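Side-chain contacts in DUF655 domain-containing protein (Archaeoglobus fulgidus, PDB 2I5H), which is of unknown function, though its kinship with helix-hairpin-helix proteins is consistent with a role in binding nucleic acid: residues V58-R61 with K62-P66; E92-T95 with P96-T100; Y104-E107 with H108-Q112; K175-V178 with S179-Y183. All coordinates share one frame; numbering follows the deposited sequence.

Contact 1. Residues V58-R61 with K62-P66; sequences VSIR and KGKQP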
ATOM      1  N   VAL A  58      -7.115  11.342   8.805  1.00 10.36           N
ATOM      2  CA  VAL A  58      -8.093  11.150   9.875  1.00 12.38           C
ATOM      3  C   VAL A  58      -7.700  11.925  11.119  1.00 11.16           C
ATOM      4  O   VAL A  58      -6.525  12.197  11.341  1.00 11.72           O
ATOM      5  CB  VAL A  58      -8.172   9.660  10.281  1.00 11.38           C
ATOM      6  CG1 VAL A  58      -8.412   8.794   9.060  1.00 11.88           C
ATOM      7  CG2 VAL A  58      -6.871   9.242  10.962  1.00 14.01           C
ATOM      8  N   SER A  59      -8.685  12.280  11.941  1.00 12.20           N
ATOM      9  CA  SER A  59      -8.372  12.946  13.193  1.00 12.86           C
ATOM     10  C   SER A  59      -8.147  11.815  14.208  1.00 12.96           C
ATOM     11  O   SER A  59      -8.659  10.703  14.044  1.00 11.51           O
ATOM     12  CB  SER A  59      -9.516  13.862  13.639  1.00 14.38           C
ATOM     13  OG  SER A  59     -10.767  13.209  13.547  1.00 15.01           O
ATOM     14  N   ILE A  60      -7.365  12.101  15.239  1.00 11.68           N
ATOM     15  CA  ILE A  60      -7.048  11.106  16.259  1.00 12.39           C
ATOM     16  C   ILE A  60      -7.657  11.533  17.593  1.00 12.89           C
ATOM     17  O   ILE A  60      -7.699  12.716  17.907  1.00 14.96           O
ATOM     18  CB  ILE A  60      -5.502  10.954  16.393  1.00 11.79           C
ATOM     19  CG1 ILE A  60      -4.910  10.440  15.070  1.00 10.97           C
ATOM     20  CG2 ILE A  60      -5.148  10.006  17.535  1.00 10.06           C
ATOM     21  CD1 ILE A  60      -5.437   9.088  14.618  1.00 10.52           C
ATOM     22  N   ARG A  61      -8.148  10.565  18.365  1.00 12.67           N
ATOM     23  CA  ARG A  61      -8.758  10.848  19.659  1.00 14.73           C
ATOM     24  C   ARG A  61      -7.762  11.376  20.686  1.00 16.74           C
ATOM     25  O   ARG A  61      -6.562  11.124  20.599  1.00 16.35           O
ATOM     26  CB  ARG A  61      -9.421   9.581  20.203  1.00 15.67           C
ATOM     27  CG  ARG A  61     -10.547   9.057  19.326  1.00 17.20           C
ATOM     28  CD  ARG A  61     -11.090   7.744  19.880  1.00 21.10           C
ATOM     29  NE  ARG A  61     -11.717   7.963  21.175  1.00 25.95           N
ATOM     30  CZ  ARG A  61     -12.936   8.468  21.343  1.00 26.39           C
ATOM     31  NH1 ARG A  61     -13.678   8.802  20.295  1.00 26.15           N
ATOM     32  NH2 ARG A  61     -13.401   8.664  22.568  1.00 29.14           N
ATOM     33  N   LYS A  62      -8.276  12.103  21.670  1.00 18.07           N
ATOM     34  CA  LYS A  62      -7.432  12.660  22.721  1.00 20.19           C
ATOM     35  C   LYS A  62      -6.669  11.574  23.477  1.00 19.06           C
ATOM     36  O   LYS A  62      -7.160  10.462  23.652  1.00 17.01           O
ATOM     37  CB  LYS A  62      -8.284  13.459  23.713  1.00 23.37           C
ATOM     38  CG  LYS A  62      -9.039  14.610  23.092  1.00 26.82           C
ATOM     39  CD  LYS A  62      -9.774  15.425  24.145  1.00 31.74           C
ATOM     40  CE  LYS A  62     -10.511  16.591  23.503  1.00 33.17           C
ATOM     41  NZ  LYS A  62      -9.559  17.460  22.748  1.00 34.60           N
ATOM     42  N   GLY A  63      -5.451  11.906  23.898  1.00 18.16           N
ATOM     43  CA  GLY A  63      -4.643  10.976  24.666  1.00 20.56           C
ATOM     44  C   GLY A  63      -3.983   9.858  23.895  1.00 21.74           C
ATOM     45  O   GLY A  63      -3.379   8.969  24.493  1.00 26.01           O
ATOM     46  N   LYS A  64      -4.094   9.880  22.573  1.00 16.89           N
ATOM     47  CA  LYS A  64      -3.476   8.834  21.774  1.00 17.59           C
ATOM     48  C   LYS A  64      -2.248   9.391  21.082  1.00 17.67           C
ATOM     49  O   LYS A  64      -2.221  10.554  20.701  1.00 16.99           O
ATOM     50  CB  LYS A  64      -4.459   8.293  20.728  1.00 19.11           C
ATOM     51  CG  LYS A  64      -5.747   7.711  21.313  1.00 22.17           C
ATOM     52  CD  LYS A  64      -5.459   6.595  22.307  1.00 27.20           C
ATOM     53  CE  LYS A  64      -6.755   6.057  22.910  1.00 30.11           C
ATOM     54  NZ  LYS A  64      -6.492   5.019  23.943  1.00 32.21           N
ATOM     55  N   GLN A  65      -1.232   8.552  20.933  1.00 19.74           N
ATOM     56  CA  GLN A  65       0.004   8.938  20.273  1.00 21.88           C
ATOM     57  C   GLN A  65       0.384   7.813  19.314  1.00 22.68           C
ATOM     58  O   GLN A  65       1.295   7.029  19.579  1.00 23.07           O
ATOM     59  CB  GLN A  65       1.096   9.160  21.319  1.00 24.88           C
ATOM     60  CG  GLN A  65       0.794  10.327  22.247  1.00 28.18           C
ATOM     61  CD  GLN A  65       1.356  10.125  23.634  1.00 33.01           C
ATOM     62  OE1 GLN A  65       0.955   9.203  24.348  1.00 33.67           O
ATOM     63  NE2 GLN A  65       2.290  10.982  24.026  1.00 35.01           N
ATOM     64  N   PRO A  66      -0.331   7.719  18.183  1.00 21.80           N
ATOM     65  CA  PRO A  66      -0.103   6.696  17.157  1.00 19.95           C
ATOM     66  C   PRO A  66       1.313   6.694  16.630  1.00 20.74           C
ATOM     67  O   PRO A  66       1.926   7.749  16.469  1.00 21.30           O
ATOM     68  CB  PRO A  66      -1.104   7.065  16.066  1.00 21.50           C
ATOM     69  CG  PRO A  66      -2.180   7.788  16.820  1.00 19.54           C
ATOM     70  CD  PRO A  66      -1.401   8.639  17.763  1.00 20.79           C
TER
HETATM   71  O   HOH W   1      -4.202  12.366  19.924  1.00 21.32           O
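I60 and R61, where strand 55-60 runs out, meet a chain that turns back over them within four residues. K62 takes the second corner of a type II beta turn, and its own side chain heads away. G63 follows with a positive phi of 77°, in the left-handed region where a residue without a side chain sits most easily. K64 closes the turn: its N reaches R61 O in a long, weak hydrogen bond of 3.4 Å. A water bridges the same R61 O, at 2.8 Å from its oxygen, to K64 O, so that this carbonyl has two donors. I60 CG2, set anti to its backbone N (chi1 -63°), lies 3.7 Å from K64 CB, the two side chains crossing at about a right angle. P66 then brings its ring alongside I60, running the opposite way, with CG 3.8 Å from I60 CG2 and close to CD1 as well. Cutting I60 back to an alanine is likely to leave the P66 ring and K64 CB without their apolar partner and open a gap beside F26, which touches both I60 and P66. The arrangement is a type II beta turn with glycine at its third position, leading out of an antiparallel sheet strand.

Contact 2. Residues E92-T95 with P96-T100; sequences EDLT and PAAKT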
ATOM      1  N   GLU A  92       0.049  13.478  -3.705  1.00 19.22           N
ATOM      2  CA  GLU A  92       0.648  14.789  -3.442  1.00 19.15           C
ATOM      3  C   GLU A  92       0.243  15.407  -2.113  1.00 19.08           C
ATOM      4  O   GLU A  92       0.940  16.272  -1.589  1.00 18.23           O
ATOM      5  CB  GLU A  92       0.304  15.767  -4.569  1.00 20.02           C
ATOM      6  CG  GLU A  92      -1.181  16.098  -4.681  1.00 22.58           C
ATOM      7  CD  GLU A  92      -1.513  16.866  -5.941  1.00 25.51           C
ATOM      8  OE1 GLU A  92      -1.564  18.116  -5.898  1.00 28.84           O
ATOM      9  OE2 GLU A  92      -1.715  16.212  -6.981  1.00 24.20           O
ATOM     10  N   ASP A  93      -0.885  14.967  -1.571  1.00 16.27           N
ATOM     11  CA  ASP A  93      -1.365  15.505  -0.302  1.00 15.24           C
ATOM     12  C   ASP A  93      -0.667  14.892   0.901  1.00 14.03           C
ATOM     13  O   ASP A  93      -0.845  15.358   2.023  1.00 12.72           O
ATOM     14  CB  ASP A  93      -2.876  15.297  -0.189  1.00 13.96           C
ATOM     15  CG  ASP A  93      -3.627  15.935  -1.340  1.00 15.13           C
ATOM     16  OD1 ASP A  93      -3.512  17.169  -1.499  1.00 16.48           O
ATOM     17  OD2 ASP A  93      -4.323  15.209  -2.080  1.00 15.75           O
ATOM     18  N   LEU A  94       0.114  13.842   0.672  1.00 13.47           N
ATOM     19  CA  LEU A  94       0.841  13.206   1.764  1.00 15.10           C
ATOM     20  C   LEU A  94       1.970  14.117   2.224  1.00 16.43           C
ATOM     21  O   LEU A  94       2.570  14.831   1.416  1.00 17.33           O
ATOM     22  CB  LEU A  94       1.438  11.868   1.319  1.00 13.95           C
ATOM     23  CG  LEU A  94       0.488  10.706   1.021  1.00 14.53           C
ATOM     24  CD1 LEU A  94       1.297   9.534   0.484  1.00 15.61           C
ATOM     25  CD2 LEU A  94      -0.263  10.305   2.300  1.00 14.80           C
ATOM     26  N   THR A  95       2.247  14.105   3.523  1.00 16.59           N
ATOM     27  CA  THR A  95       3.339  14.907   4.064  1.00 18.93           C
ATOM     28  C   THR A  95       4.636  14.267   3.573  1.00 19.12           C
ATOM     29  O   THR A  95       4.629  13.146   3.071  1.00 17.39           O
ATOM     30  CB  THR A  95       3.361  14.884   5.607  1.00 18.42           C
ATOM     31  OG1 THR A  95       3.551  13.536   6.058  1.00 17.86           O
ATOM     32  CG2 THR A  95       2.070  15.444   6.177  1.00 19.02           C
ATOM     33  N   PRO A  96       5.767  14.978   3.698  1.00 20.46           N
ATOM     34  CA  PRO A  96       7.048  14.419   3.255  1.00 21.04           C
ATOM     35  C   PRO A  96       7.363  13.135   4.013  1.00 20.33           C
ATOM     36  O   PRO A  96       7.840  12.156   3.438  1.00 20.05           O
ATOM     37  CB  PRO A  96       8.036  15.535   3.582  1.00 22.17           C
ATOM     38  CG  PRO A  96       7.211  16.772   3.355  1.00 22.13           C
ATOM     39  CD  PRO A  96       5.909  16.401   4.050  1.00 21.74           C
ATOM     40  N   ALA A  97       7.082  13.150   5.311  1.00 20.05           N
ATOM     41  CA  ALA A  97       7.322  11.994   6.164  1.00 19.51           C
ATOM     42  C   ALA A  97       6.441  10.834   5.713  1.00 17.40           C
ATOM     43  O   ALA A  97       6.895   9.695   5.635  1.00 17.14           O
ATOM     44  CB  ALA A  97       7.029  12.350   7.612  1.00 21.24           C
ATOM     45  N   ALA A  98       5.181  11.125   5.405  1.00 16.48           N
ATOM     46  CA  ALA A  98       4.269  10.080   4.956  1.00 14.59           C
ATOM     47  C   ALA A  98       4.733   9.457   3.638  1.00 14.55           C
ATOM     48  O   ALA A  98       4.638   8.241   3.450  1.00 13.97           O
ATOM     49  CB  ALA A  98       2.869  10.644   4.801  1.00 14.84           C
ATOM     50  N   LYS A  99       5.224  10.289   2.721  1.00 14.87           N
ATOM     51  CA  LYS A  99       5.701   9.783   1.442  1.00 17.06           C
ATOM     52  C   LYS A  99       6.901   8.860   1.647  1.00 17.54           C
ATOM     53  O   LYS A  99       7.015   7.815   1.001  1.00 17.12           O
ATOM     54  CB  LYS A  99       6.095  10.938   0.511  1.00 18.31           C
ATOM     55  CG  LYS A  99       4.924  11.770  -0.003  1.00 18.81           C
ATOM     56  CD  LYS A  99       5.401  12.760  -1.049  1.00 22.38           C
ATOM     57  CE  LYS A  99       4.259  13.600  -1.591  1.00 23.37           C
ATOM     58  NZ  LYS A  99       4.758  14.566  -2.605  1.00 30.81           N
ATOM     59  N   THR A 100       7.801   9.244   2.545  1.00 19.10           N
ATOM     60  CA  THR A 100       8.972   8.417   2.810  1.00 20.74           C
ATOM     61  C   THR A 100       8.571   7.064   3.389  1.00 19.19           C
ATOM     62  O   THR A 100       9.137   6.036   3.028  1.00 19.72           O
ATOM     63  CB  THR A 100       9.930   9.088   3.806  1.00 22.75           C
ATOM     64  OG1 THR A 100      10.313  10.373   3.309  1.00 25.71           O
ATOM     65  CG2 THR A 100      11.178   8.230   4.003  1.00 25.33           C
TER
HETATM   66  O   HOH W   2       3.041  17.391  -2.655  1.00 37.02           O
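T95 sets the start of helix 96-111 by offering its hydroxyl to the backbone of A98. The torsion explains the grip: OG1 stands between the backbone N and the carbonyl carbon (chi1 61°), the more confined of its staggered positions, and from there accepts from A98 N at 3.0 Å. The same oxygen is hydrogen-bonded to D25 OD2 on strand 20-27, tying the helix start to the sheet. T95 O takes K99 N at 2.9 Å, the first full helical turn. L94 sets its CB against the helix, 4.0 Å from A98 CB and 3.7 Å from K99 CG. K99 runs out fully extended beyond CG, its CE passing L94 O at 3.7 Å, and a water donating to E92 O is held only weakly by K99 NZ. One turn on, T100 OG1 and T100 N both hydrogen-bond to P96 O, from opposite faces of its plane. A valine at T95 would probably leave A98 N without its capping acceptor and D25 without its hydroxyl partner. The bond from A98 N to T95 OG1 makes T95 a classic N-cap, with P96 opening the first turn and the cap hydroxyl also bonded to D25 of the neighbouring sheet.

Contact 3. Residues Y104-E107 with H108-Q112; sequences YVIE and HIIKQ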
ATOM      1  N   TYR A 104       7.535   1.509   2.763  1.00 18.17           N
ATOM      2  CA  TYR A 104       7.829   0.592   3.862  1.00 20.11           C
ATOM      3  C   TYR A 104       6.561   0.037   4.488  1.00 19.47           C
ATOM      4  O   TYR A 104       6.505  -1.136   4.858  1.00 21.00           O
ATOM      5  CB  TYR A 104       8.658   1.299   4.936  1.00 20.16           C
ATOM      6  CG  TYR A 104      10.024   1.711   4.452  1.00 22.15           C
ATOM      7  CD1 TYR A 104      11.012   0.759   4.207  1.00 24.03           C
ATOM      8  CD2 TYR A 104      10.317   3.047   4.193  1.00 22.26           C
ATOM      9  CE1 TYR A 104      12.262   1.133   3.710  1.00 24.87           C
ATOM     10  CE2 TYR A 104      11.557   3.432   3.699  1.00 24.16           C
ATOM     11  CZ  TYR A 104      12.526   2.465   3.459  1.00 25.82           C
ATOM     12  OH  TYR A 104      13.752   2.844   2.967  1.00 29.13           O
ATOM     13  N   VAL A 105       5.546   0.884   4.616  1.00 17.97           N
ATOM     14  CA  VAL A 105       4.279   0.468   5.200  1.00 19.05           C
ATOM     15  C   VAL A 105       3.527  -0.472   4.250  1.00 20.09           C
ATOM     16  O   VAL A 105       2.967  -1.479   4.682  1.00 20.99           O
ATOM     17  CB  VAL A 105       3.417   1.704   5.558  1.00 17.75           C
ATOM     18  CG1 VAL A 105       2.059   1.278   6.083  1.00 17.62           C
ATOM     19  CG2 VAL A 105       4.137   2.536   6.616  1.00 19.44           C
ATOM     20  N   ILE A 106       3.525  -0.157   2.958  1.00 19.75           N
ATOM     21  CA  ILE A 106       2.856  -1.020   1.988  1.00 20.08           C
ATOM     22  C   ILE A 106       3.515  -2.402   2.006  1.00 20.83           C
ATOM     23  O   ILE A 106       2.834  -3.428   1.957  1.00 21.67           O
ATOM     24  CB  ILE A 106       2.934  -0.436   0.560  1.00 19.90           C
ATOM     25  CG1 ILE A 106       2.044   0.808   0.462  1.00 19.07           C
ATOM     26  CG2 ILE A 106       2.489  -1.482  -0.461  1.00 21.37           C
ATOM     27  CD1 ILE A 106       2.099   1.503  -0.884  1.00 20.11           C
ATOM     28  N   GLU A 107       4.840  -2.423   2.086  1.00 22.13           N
ATOM     29  CA  GLU A 107       5.580  -3.681   2.120  1.00 24.52           C
ATOM     30  C   GLU A 107       5.154  -4.491   3.340  1.00 24.53           C
ATOM     31  O   GLU A 107       4.982  -5.705   3.263  1.00 25.23           O
ATOM     32  CB  GLU A 107       7.080  -3.401   2.172  1.00 26.75           C
ATOM     33  CG  GLU A 107       7.956  -4.638   2.087  1.00 31.74           C
ATOM     34  CD  GLU A 107       9.430  -4.298   2.145  1.00 34.05           C
ATOM     35  OE1 GLU A 107       9.868  -3.747   3.176  1.00 36.66           O
ATOM     36  OE2 GLU A 107      10.149  -4.570   1.160  1.00 37.23           O
ATOM     37  N   HIS A 108       4.978  -3.804   4.465  1.00 24.87           N
ATOM     38  CA  HIS A 108       4.559  -4.438   5.707  1.00 26.14           C
ATOM     39  C   HIS A 108       3.192  -5.081   5.511  1.00 26.97           C
ATOM     40  O   HIS A 108       2.966  -6.227   5.899  1.00 26.50           O
ATOM     41  CB  HIS A 108       4.477  -3.389   6.821  1.00 27.99           C
ATOM     42  CG  HIS A 108       4.087  -3.948   8.154  1.00 30.61           C
ATOM     43  ND1 HIS A 108       4.943  -4.706   8.924  1.00 31.04           N
ATOM     44  CD2 HIS A 108       2.933  -3.853   8.856  1.00 32.08           C
ATOM     45  CE1 HIS A 108       4.333  -5.054  10.043  1.00 32.54           C
ATOM     46  NE2 HIS A 108       3.113  -4.548  10.028  1.00 32.64           N
ATOM     47  N   ILE A 109       2.281  -4.326   4.905  1.00 24.78           N
ATOM     48  CA  ILE A 109       0.926  -4.798   4.651  1.00 24.86           C
ATOM     49  C   ILE A 109       0.880  -6.060   3.787  1.00 25.80           C
ATOM     50  O   ILE A 109       0.208  -7.030   4.134  1.00 27.14           O
ATOM     51  CB  ILE A 109       0.086  -3.694   3.971  1.00 23.46           C
ATOM     52  CG1 ILE A 109      -0.075  -2.508   4.929  1.00 23.86           C
ATOM     53  CG2 ILE A 109      -1.281  -4.238   3.571  1.00 22.17           C
ATOM     54  CD1 ILE A 109      -0.736  -1.297   4.300  1.00 23.09           C
ATOM     55  N   ILE A 110       1.591  -6.059   2.667  1.00 27.10           N
ATOM     56  CA  ILE A 110       1.565  -7.227   1.795  1.00 30.15           C
ATOM     57  C   ILE A 110       2.184  -8.459   2.454  1.00 31.43           C
ATOM     58  O   ILE A 110       1.775  -9.585   2.175  1.00 31.78           O
ATOM     59  CB  ILE A 110       2.267  -6.950   0.451  1.00 30.94           C
ATOM     60  CG1 ILE A 110       3.731  -6.583   0.682  1.00 32.18           C
ATOM     61  CG2 ILE A 110       1.538  -5.829  -0.283  1.00 30.08           C
ATOM     62  CD1 ILE A 110       4.517  -6.388  -0.599  1.00 35.20           C
ATOM     63  N   LYS A 111       3.158  -8.244   3.331  1.00 32.02           N
ATOM     64  CA  LYS A 111       3.805  -9.353   4.031  1.00 35.54           C
ATOM     65  C   LYS A 111       2.869  -9.993   5.057  1.00 37.31           C
ATOM     66  O   LYS A 111       3.078 -11.135   5.470  1.00 39.03           O
ATOM     67  CB  LYS A 111       5.078  -8.878   4.734  1.00 35.43           C
ATOM     68  CG  LYS A 111       6.235  -8.558   3.799  1.00 37.30           C
ATOM     69  CD  LYS A 111       7.475  -8.155   4.583  1.00 38.32           C
ATOM     70  CE  LYS A 111       8.671  -7.939   3.674  1.00 41.04           C
ATOM     71  NZ  LYS A 111       9.890  -7.571   4.449  1.00 43.34           N
ATOM     72  N   GLN A 112       1.841  -9.257   5.469  1.00 38.48           N
ATOM     73  CA  GLN A 112       0.886  -9.767   6.448  1.00 40.61           C
ATOM     74  C   GLN A 112      -0.229 -10.532   5.750  1.00 42.02           C
ATOM     75  O   GLN A 112      -1.108 -11.107   6.395  1.00 42.24           O
ATOM     76  CB  GLN A 112       0.283  -8.616   7.261  1.00 41.05           C
ATOM     77  CG  GLN A 112       1.308  -7.613   7.765  1.00 41.53           C
ATOM     78  CD  GLN A 112       2.422  -8.255   8.570  1.00 42.84           C
ATOM     79  OE1 GLN A 112       3.473  -7.651   8.782  1.00 44.47           O
ATOM     80  NE2 GLN A 112       2.194  -9.480   9.032  1.00 41.70           N
TER
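Four backbone carbonyls, those of Y104, V105, I106 and E107, each receive the N-H of the residue four places on, the plain rule of the alpha helix. H108 N gives to Y104 O, and I109 N gives to V105 O at 2.9 Å. I110 N gives to I106 O almost straight, with an N-H...O angle of 166°, while K111 N meets E107 O at 3.1 Å. These four carbonyls and the four N-H groups that meet them are thus satisfied, although V105, I106, I109 and I110 are buried. Further along, Q112 N bonds I109 O at 3.1 Å.

The side chains add little to this ledger. E107 CG is anti to the backbone N (chi1 -175°), which carries its extended chain alongside that of K111, both pointing the same way, and E107 CG meets K111 CE at 3.7 Å. The charges come close without joining: E107 OE1 stands 4.0 Å from K111 NZ, beyond a salt bridge. Elsewhere on the helix, V105 CG1 approaches I109 CD1 at 4.2 Å, and the two face strands 20-27 and 44-49. The H108 ring meets that of Y22 with planes about 75° apart.

The chemistry implies a helix whose polar pairing across this turn is carried by main-chain bonds, with apolar faces given to the sheet and to helix 173-186, and a charge pair that probably contributes a mild attraction at most.

Contact 4. Residues K175-V178 with S179-Y183; sequences KLIV and SRIIY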
ATOM      1  N   LYS A 175       8.967  -6.127  -3.526  1.00 34.39           N
ATOM      2  CA  LYS A 175       9.348  -4.840  -4.096  1.00 35.35           C
ATOM      3  C   LYS A 175       8.595  -4.582  -5.393  1.00 34.30           C
ATOM      4  O   LYS A 175       8.197  -3.451  -5.678  1.00 33.45           O
ATOM      5  CB  LYS A 175      10.855  -4.798  -4.355  1.00 37.05           C
ATOM      6  CG  LYS A 175      11.329  -3.471  -4.922  1.00 41.22           C
ATOM      7  CD  LYS A 175      12.840  -3.340  -4.870  1.00 43.39           C
ATOM      8  CE  LYS A 175      13.269  -1.956  -5.328  1.00 45.77           C
ATOM      9  NZ  LYS A 175      12.612  -0.895  -4.512  1.00 46.36           N
ATOM     10  N   LEU A 176       8.408  -5.635  -6.182  1.00 32.72           N
ATOM     11  CA  LEU A 176       7.688  -5.513  -7.440  1.00 31.83           C
ATOM     12  C   LEU A 176       6.252  -5.106  -7.147  1.00 29.49           C
ATOM     13  O   LEU A 176       5.699  -4.227  -7.805  1.00 27.38           O
ATOM     14  CB  LEU A 176       7.696  -6.846  -8.192  1.00 32.06           C
ATOM     15  CG  LEU A 176       9.045  -7.385  -8.667  1.00 32.59           C
ATOM     16  CD1 LEU A 176       8.838  -8.773  -9.260  1.00 33.77           C
ATOM     17  CD2 LEU A 176       9.656  -6.441  -9.696  1.00 32.33           C
ATOM     18  N   ILE A 177       5.653  -5.754  -6.152  1.00 27.75           N
ATOM     19  CA  ILE A 177       4.280  -5.453  -5.772  1.00 28.17           C
ATOM     20  C   ILE A 177       4.166  -4.025  -5.235  1.00 27.05           C
ATOM     21  O   ILE A 177       3.278  -3.277  -5.637  1.00 25.62           O
ATOM     22  CB  ILE A 177       3.766  -6.434  -4.697  1.00 28.32           C
ATOM     23  CG1 ILE A 177       3.728  -7.854  -5.263  1.00 30.00           C
ATOM     24  CG2 ILE A 177       2.380  -6.016  -4.231  1.00 29.08           C
ATOM     25  CD1 ILE A 177       2.798  -8.021  -6.451  1.00 30.28           C
ATOM     26  N   VAL A 178       5.066  -3.653  -4.330  1.00 26.69           N
ATOM     27  CA  VAL A 178       5.049  -2.308  -3.757  1.00 25.62           C
ATOM     28  C   VAL A 178       5.158  -1.260  -4.858  1.00 25.33           C
ATOM     29  O   VAL A 178       4.454  -0.248  -4.830  1.00 24.72           O
ATOM     30  CB  VAL A 178       6.207  -2.108  -2.748  1.00 24.60           C
ATOM     31  CG1 VAL A 178       6.257  -0.659  -2.292  1.00 24.70           C
ATOM     32  CG2 VAL A 178       6.013  -3.028  -1.554  1.00 24.94           C
ATOM     33  N   SER A 179       6.040  -1.507  -5.824  1.00 25.25           N
ATOM     34  CA  SER A 179       6.231  -0.587  -6.940  1.00 25.45           C
ATOM     35  C   SER A 179       4.948  -0.396  -7.732  1.00 23.98           C
ATOM     36  O   SER A 179       4.625   0.720  -8.134  1.00 24.19           O
ATOM     37  CB  SER A 179       7.328  -1.097  -7.883  1.00 27.08           C
ATOM     38  OG  SER A 179       8.611  -0.945  -7.311  1.00 29.81           O
ATOM     39  N   ARG A 180       4.220  -1.486  -7.966  1.00 23.48           N
ATOM     40  CA  ARG A 180       2.972  -1.402  -8.715  1.00 23.42           C
ATOM     41  C   ARG A 180       1.912  -0.643  -7.924  1.00 23.85           C
ATOM     42  O   ARG A 180       1.234   0.228  -8.463  1.00 24.00           O
ATOM     43  CB  ARG A 180       2.451  -2.798  -9.075  1.00 23.36           C
ATOM     44  CG  ARG A 180       1.128  -2.786  -9.843  1.00 24.66           C
ATOM     45  CD  ARG A 180       1.242  -2.010 -11.153  1.00 23.82           C
ATOM     46  NE  ARG A 180      -0.063  -1.790 -11.776  1.00 25.77           N
ATOM     47  CZ  ARG A 180      -0.242  -1.179 -12.943  1.00 24.34           C
ATOM     48  NH1 ARG A 180       0.797  -0.725 -13.627  1.00 26.92           N
ATOM     49  NH2 ARG A 180      -1.467  -1.008 -13.422  1.00 26.83           N
ATOM     50  N   ILE A 181       1.774  -0.966  -6.643  1.00 21.90           N
ATOM     51  CA  ILE A 181       0.786  -0.283  -5.811  1.00 23.18           C
ATOM     52  C   ILE A 181       1.046   1.222  -5.785  1.00 22.79           C
ATOM     53  O   ILE A 181       0.136   2.026  -5.984  1.00 22.47           O
ATOM     54  CB  ILE A 181       0.788  -0.847  -4.375  1.00 24.12           C
ATOM     55  CG1 ILE A 181       0.306  -2.303  -4.406  1.00 22.61           C
ATOM     56  CG2 ILE A 181      -0.112  -0.004  -3.475  1.00 23.05           C
ATOM     57  CD1 ILE A 181       0.424  -3.029  -3.077  1.00 24.87           C
ATOM     58  N   ILE A 182       2.293   1.608  -5.553  1.00 22.17           N
ATOM     59  CA  ILE A 182       2.635   3.021  -5.527  1.00 25.00           C
ATOM     60  C   ILE A 182       2.336   3.654  -6.884  1.00 24.42           C
ATOM     61  O   ILE A 182       1.852   4.782  -6.956  1.00 24.48           O
ATOM     62  CB  ILE A 182       4.119   3.218  -5.152  1.00 26.06           C
ATOM     63  CG1 ILE A 182       4.300   2.922  -3.659  1.00 29.15           C
ATOM     64  CG2 ILE A 182       4.571   4.628  -5.494  1.00 30.19           C
ATOM     65  CD1 ILE A 182       5.712   3.067  -3.153  1.00 30.35           C
ATOM     66  N   TYR A 183       2.607   2.920  -7.961  1.00 24.33           N
ATOM     67  CA  TYR A 183       2.343   3.444  -9.295  1.00 25.25           C
ATOM     68  C   TYR A 183       0.856   3.752  -9.463  1.00 24.64           C
ATOM     69  O   TYR A 183       0.486   4.807  -9.973  1.00 26.94           O
ATOM     70  CB  TYR A 183       2.773   2.442 -10.369  1.00 27.17           C
ATOM     71  CG  TYR A 183       2.494   2.937 -11.770  1.00 28.63           C
ATOM     72  CD1 TYR A 183       3.317   3.888 -12.370  1.00 31.23           C
ATOM     73  CD2 TYR A 183       1.379   2.492 -12.476  1.00 30.13           C
ATOM     74  CE1 TYR A 183       3.034   4.385 -13.643  1.00 33.37           C
ATOM     75  CE2 TYR A 183       1.087   2.983 -13.748  1.00 32.38           C
ATOM     76  CZ  TYR A 183       1.917   3.927 -14.323  1.00 32.29           C
ATOM     77  OH  TYR A 183       1.630   4.413 -15.580  1.00 37.08           O
TER
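V178 and S179, neighbours in the middle of helix 173-186, have the most surface buried by this contact, and I177 comes next. V178 works through its CG1 branch. Set anti to the backbone N (chi1 174°), this methyl lies 3.9 Å from I182 CD1, and the two side chains run side by side in the same direction, one turn apart. V178 O in turn takes I182 N at 2.9 Å, in a nearly straight bond of 171°.

S179 reaches back along the helix instead. Its N donates to K175 O, a main-chain bond of 2.9 Å, and its hydroxyl OG also lies 3.0 Å from that same K175 O. The torsion puts OG beside the backbone N (chi1 -73°), which brings it over the preceding turn.

I177 CG2 meets I181 CD1 at 3.8 Å, the two side chains crossing at a slant, and I177 O accepts I181 N at 2.9 Å. I177 also packs on Y117, F120 and F121 of helix 114-121, whereas V178, I181 and I182 touch helix 96-111. R180 leaves this apolar company, its guanidinium engaged by E184 in a salt bridge.

What follows is a helix with aliphatic residues four apart in contact and facing two neighbouring helices, in which a partly exposed serine holds its hydroxyl near a carbonyl of the previous turn that already accepts a main-chain N-H.

How the contacts relate
The four contacts lie in series along the chain, from sheet to helices, and only contacts 3 and 4 touch through packing. There I106 CG2 meets I181 CD1 at 3.7 Å and I110 CD1 meets V178 CG2 at 3.8 Å, bringing helices 96-111 and 173-186 together. Contacts 2 and 3 share helix 96-111, with centres about 17 Å apart. Contact 1 lies where strand 55-60 leaves the sheet, its centre about 29 Å from that of contact 4. F26 touches contact 1 and D25 bonds to contact 2, both from strand 20-27, while F53 packs against both contacts 3 and 4. With the protein's function unknown, the contacts cannot be placed about a site.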